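Origin of replication complex subunit 1B (Arabidopsis thaliana, PDB 5HH7) serves as an origin recognition complex subunit acting in DNA replication and transcription, its BAH-PHD cassette reading the histone H3 tail. Local coordinates at residues W91-Q94 / F95-V98; G73-L76 / K77-K80. All coordinates share one frame; numbering follows the deposited sequence.

Contact 1: W91-Q94 / F95-V98. With ZN (zinc ion), chain D.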
loop_
_atom_site.group_PDB
_atom_site.type_symbol
_atom_site.label_atom_id
_atom_site.label_comp_id
_atom_site.label_asym_id
_atom_site.label_seq_id
_atom_site.Cartn_x
_atom_site.Cartn_y
_atom_site.Cartn_z
ATOM N N TRP A 91 17.586 -6.946 -2.650
ATOM C CA TRP A 91 17.628 -7.777 -3.845
ATOM C C TRP A 91 16.899 -7.111 -5.000
ATOM O O TRP A 91 15.775 -6.638 -4.842
ATOM C CB TRP A 91 17.026 -9.159 -3.585
ATOM C CG TRP A 91 17.119 -10.072 -4.778
ATOM C CD1 TRP A 91 18.171 -10.874 -5.117
ATOM C CD2 TRP A 91 16.125 -10.263 -5.794
ATOM N NE1 TRP A 91 17.892 -11.557 -6.278
ATOM C CE2 TRP A 91 16.644 -11.200 -6.712
ATOM C CE3 TRP A 91 14.849 -9.737 -6.013
ATOM C CZ2 TRP A 91 15.929 -11.620 -7.833
ATOM C CZ3 TRP A 91 14.141 -10.156 -7.127
ATOM C CH2 TRP A 91 14.684 -11.089 -8.021
ATOM N N ILE A 92 17.553 -7.066 -6.154
ATOM C CA ILE A 92 16.902 -6.627 -7.381
ATOM C C ILE A 92 17.092 -7.684 -8.455
ATOM O O ILE A 92 18.040 -8.470 -8.410
ATOM C CB ILE A 92 17.442 -5.272 -7.884
ATOM C CG1 ILE A 92 18.930 -5.375 -8.223
ATOM C CG2 ILE A 92 17.188 -4.180 -6.853
ATOM C CD1 ILE A 92 19.488 -4.134 -8.891
ATOM N N CYS A 93 16.187 -7.704 -9.424
ATOM C CA CYS A 93 16.224 -8.726 -10.456
ATOM C C CYS A 93 17.245 -8.385 -11.535
ATOM O O CYS A 93 17.857 -7.317 -11.512
ATOM C CB CYS A 93 14.849 -8.889 -11.085
ATOM S SG CYS A 93 14.456 -7.587 -12.253
ATOM N N GLN A 94 17.415 -9.302 -12.483
ATOM C CA GLN A 94 18.399 -9.146 -13.548
ATOM C C GLN A 94 18.097 -7.960 -14.460
ATOM O O GLN A 94 19.012 -7.297 -14.946
ATOM C CB GLN A 94 18.498 -10.430 -14.373
ATOM C CG GLN A 94 17.163 -10.954 -14.872
ATOM C CD GLN A 94 16.811 -12.304 -14.280
ATOM O OE1 GLN A 94 17.028 -12.552 -13.094
ATOM N NE2 GLN A 94 16.271 -13.189 -15.110
ATOM N N PHE A 95 16.815 -7.694 -14.686
ATOM C CA PHE A 95 16.412 -6.606 -15.569
ATOM C C PHE A 95 16.749 -5.245 -14.971
ATOM O O PHE A 95 17.175 -4.338 -15.682
ATOM C CB PHE A 95 14.920 -6.698 -15.893
ATOM C CG PHE A 95 14.541 -7.955 -16.618
ATOM C CD1 PHE A 95 14.856 -8.115 -17.957
ATOM C CD2 PHE A 95 13.878 -8.977 -15.962
ATOM C CE1 PHE A 95 14.516 -9.272 -18.629
ATOM C CE2 PHE A 95 13.534 -10.136 -16.629
ATOM C CZ PHE A 95 13.852 -10.283 -17.965
ATOM N N CYS A 96 16.561 -5.108 -13.663
ATOM C CA CYS A 96 16.896 -3.864 -12.982
ATOM C C CYS A 96 18.399 -3.749 -12.749
ATOM O O CYS A 96 18.930 -2.650 -12.600
ATOM C CB CYS A 96 16.124 -3.738 -11.670
ATOM S SG CYS A 96 14.406 -3.258 -11.914
ATOM N N GLU A 97 19.077 -4.893 -12.719
ATOM C CA GLU A 97 20.535 -4.930 -12.660
ATOM C C GLU A 97 21.124 -4.274 -13.909
ATOM O O GLU A 97 21.989 -3.398 -13.821
ATOM C CB GLU A 97 21.021 -6.378 -12.555
ATOM C CG GLU A 97 21.575 -6.762 -11.194
ATOM C CD GLU A 97 21.585 -8.264 -10.964
ATOM O OE1 GLU A 97 21.748 -9.026 -11.943
ATOM O OE2 GLU A 97 21.422 -8.678 -9.797
ATOM N N VAL A 98 20.629 -4.700 -15.068
ATOM C CA VAL A 98 21.067 -4.180 -16.362
ATOM C C VAL A 98 20.725 -2.689 -16.510
ATOM O O VAL A 98 21.336 -1.992 -17.322
ATOM C CB VAL A 98 20.460 -5.024 -17.520
ATOM C CG1 VAL A 98 20.839 -4.470 -18.888
ATOM C CG2 VAL A 98 20.910 -6.476 -17.400
HETATM ZN ZN ZN D . 13.332 -5.537 -11.117
#
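Cys93, the N-cap, and Cys96, in the first turn of helix 94-98, bind one zinc ion as the CxxC pair of a PHD finger. Cys93 SG and Cys96 SG each lie 2.6 Å from it; Cys67 and Cys70 complete the site. Cys93 SG, placed between its own backbone N and carbonyl carbon (chi1 77°), accepts from Cys96 N at 3.5 Å with an N-H...S angle of 159°, so one sulfur serves both metal and helix end. This N-H...S bond probably eases the negative charge of the thiolate. The carbonyls are used in turn: Cys93 O receives Glu97 N at 3.0 Å, and Gln94 O receives Val98 N at 3.1 Å. Ile92 lays CD1 alongside the backbone of Cys96 and Glu97, while its CB meets Cys96 CB at 4.3 Å. Trp91 packs on an apolar side chain of the bound peptide; Trp91 N is hydrogen-bonded to Asp68 OD2, and the backbones of the two residues are also hydrogen-bonded. The Phe95 ring combines two approaches: Cys93 SG stands at its edge, and Gln94 CG makes a CH-pi contact over one face, 4.2 Å from the centroid.

Contact 2: G73-L76 / K77-K80. With ZN (zinc ion), chain C.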
loop_
_atom_site.group_PDB
_atom_site.type_symbol
_atom_site.label_atom_id
_atom_site.label_comp_id
_atom_site.label_asym_id
_atom_site.label_seq_id
_atom_site.Cartn_x
_atom_site.Cartn_y
_atom_site.Cartn_z
ATOM N N GLY A 73 7.475 -9.986 -9.700
ATOM C CA GLY A 73 7.586 -11.269 -9.030
ATOM C C GLY A 73 8.487 -12.230 -9.781
ATOM O O GLY A 73 8.492 -12.252 -11.012
ATOM N N PHE A 74 9.259 -13.016 -9.036
ATOM C CA PHE A 74 10.197 -13.968 -9.624
ATOM C C PHE A 74 10.286 -15.237 -8.784
ATOM O O PHE A 74 10.555 -15.173 -7.586
ATOM C CB PHE A 74 11.595 -13.348 -9.743
ATOM C CG PHE A 74 11.641 -12.092 -10.570
ATOM C CD1 PHE A 74 11.930 -12.146 -11.924
ATOM C CD2 PHE A 74 11.402 -10.855 -9.991
ATOM C CE1 PHE A 74 11.974 -10.993 -12.684
ATOM C CE2 PHE A 74 11.439 -9.700 -10.747
ATOM C CZ PHE A 74 11.724 -9.770 -12.097
ATOM N N HIS A 75 10.058 -16.389 -9.410
ATOM C CA HIS A 75 10.285 -17.667 -8.744
ATOM C C HIS A 75 11.771 -17.805 -8.429
ATOM O O HIS A 75 12.616 -17.457 -9.255
ATOM C CB HIS A 75 9.837 -18.835 -9.630
ATOM C CG HIS A 75 8.351 -19.012 -9.705
ATOM N ND1 HIS A 75 7.701 -19.344 -10.873
ATOM C CD2 HIS A 75 7.392 -18.921 -8.754
ATOM C CE1 HIS A 75 6.403 -19.433 -10.644
ATOM N NE2 HIS A 75 6.189 -19.186 -9.364
ATOM N N LEU A 76 12.088 -18.306 -7.238
ATOM C CA LEU A 76 13.475 -18.551 -6.853
ATOM C C LEU A 76 14.155 -19.510 -7.823
ATOM O O LEU A 76 15.287 -19.285 -8.252
ATOM C CB LEU A 76 13.549 -19.132 -5.439
ATOM C CG LEU A 76 13.173 -18.237 -4.256
ATOM C CD1 LEU A 76 13.207 -19.043 -2.966
ATOM C CD2 LEU A 76 14.106 -17.038 -4.165
ATOM N N LYS A 77 13.443 -20.578 -8.171
ATOM C CA LYS A 77 13.978 -21.641 -9.016
ATOM C C LYS A 77 14.207 -21.186 -10.452
ATOM O O LYS A 77 14.793 -21.914 -11.252
ATOM C CB LYS A 77 13.010 -22.820 -9.038
ATOM C CG LYS A 77 11.727 -22.514 -9.794
ATOM C CD LYS A 77 10.965 -23.777 -10.135
ATOM C CE LYS A 77 9.890 -23.499 -11.171
ATOM N NZ LYS A 77 10.456 -22.965 -12.439
ATOM N N CYS A 78 13.732 -19.991 -10.782
ATOM C CA CYS A 78 13.784 -19.517 -12.159
ATOM C C CYS A 78 14.837 -18.439 -12.372
ATOM O O CYS A 78 15.086 -18.016 -13.503
ATOM C CB CYS A 78 12.406 -19.036 -12.602
ATOM S SG CYS A 78 11.184 -20.361 -12.595
ATOM N N LEU A 79 15.464 -18.010 -11.284
ATOM C CA LEU A 79 16.571 -17.068 -11.371
ATOM C C LEU A 79 17.782 -17.752 -12.014
ATOM O O LEU A 79 17.851 -18.981 -12.073
ATOM C CB LEU A 79 16.925 -16.534 -9.982
ATOM C CG LEU A 79 15.752 -15.927 -9.204
ATOM C CD1 LEU A 79 16.187 -15.428 -7.839
ATOM C CD2 LEU A 79 15.110 -14.808 -9.997
ATOM N N LYS A 80 18.719 -16.952 -12.510
ATOM C CA LYS A 80 19.955 -17.482 -13.079
ATOM C C LYS A 80 21.176 -16.920 -12.349
ATOM O O LYS A 80 21.538 -15.759 -12.539
ATOM C CB LYS A 80 20.033 -17.196 -14.587
ATOM C CG LYS A 80 19.635 -15.779 -14.997
ATOM C CD LYS A 80 20.119 -15.455 -16.408
ATOM C CE LYS A 80 19.253 -16.101 -17.482
ATOM N NZ LYS A 80 18.064 -15.266 -17.817
HETATM ZN ZN ZN C . 9.101 -18.556 -12.915
#
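His75 and Cys78, only three residues apart, share one PHD-finger zinc ion, and the cysteine sulfur also stands at the edge of the imidazole. The histidine binds through ND1, 2.6 Å from the zinc ion, and Cys78 SG stands 2.8 Å from the same ion. Cys53 and Cys56 supply the other two ligands. Cys78 SG lies near the plane of the His75 ring and touches His75 CB at 3.6 Å. With CG of His75 anti to the carbonyl carbon (chi1 -75°), the ring leads away from the turn's backbone and ND1 reaches the zinc ion. Two backbone bonds hold the turn: Cys78 N donates to His75 O at 3.2 Å with an N-H...O angle of 154°, and Leu79 N donates to Leu76 O at 3.3 Å with an angle of 160°. Their three-residue spacing is that of a 3-10 turn. Leu79 closes the apolar flank: its CD2 meets Phe74 CB at 3.8 Å and stands obliquely to the Phe74 ring, while its CG rests beside both acceptor oxygens, His75 O and Leu76 O. Lys77 N is held by Asn62 OD1. Strand 73-75 pairs antiparallel with strand 64-66, where Met64 touches His75 and Ile65 touches Leu76, and past the turn the chain continues as the loop toward helix 94-98.

Overall arrangement
Contact 2 comes first along the chain, running from strand 73-75 into its 3-10 turn; contact 1 follows on the loop entering helix 94-98. Their centres are 12 Å apart within the PHD finger, remote from the chain's centre. Each supplies two ligands to a different zinc ion, and the remaining ligands come from earlier in the finger, as in the cross-braced PHD topology. The contacts touch directly: Cys93 CB meets Phe74 CZ at 3.4 Å, and Trp91 CZ2 meets Leu79 CD1 at 3.8 Å. Phe74 and Leu79 thus lie against Cys93, a zinc ligand, and Trp91, in the H3-binding region 87-91, linking the metal-binding segments with the peptide-binding part.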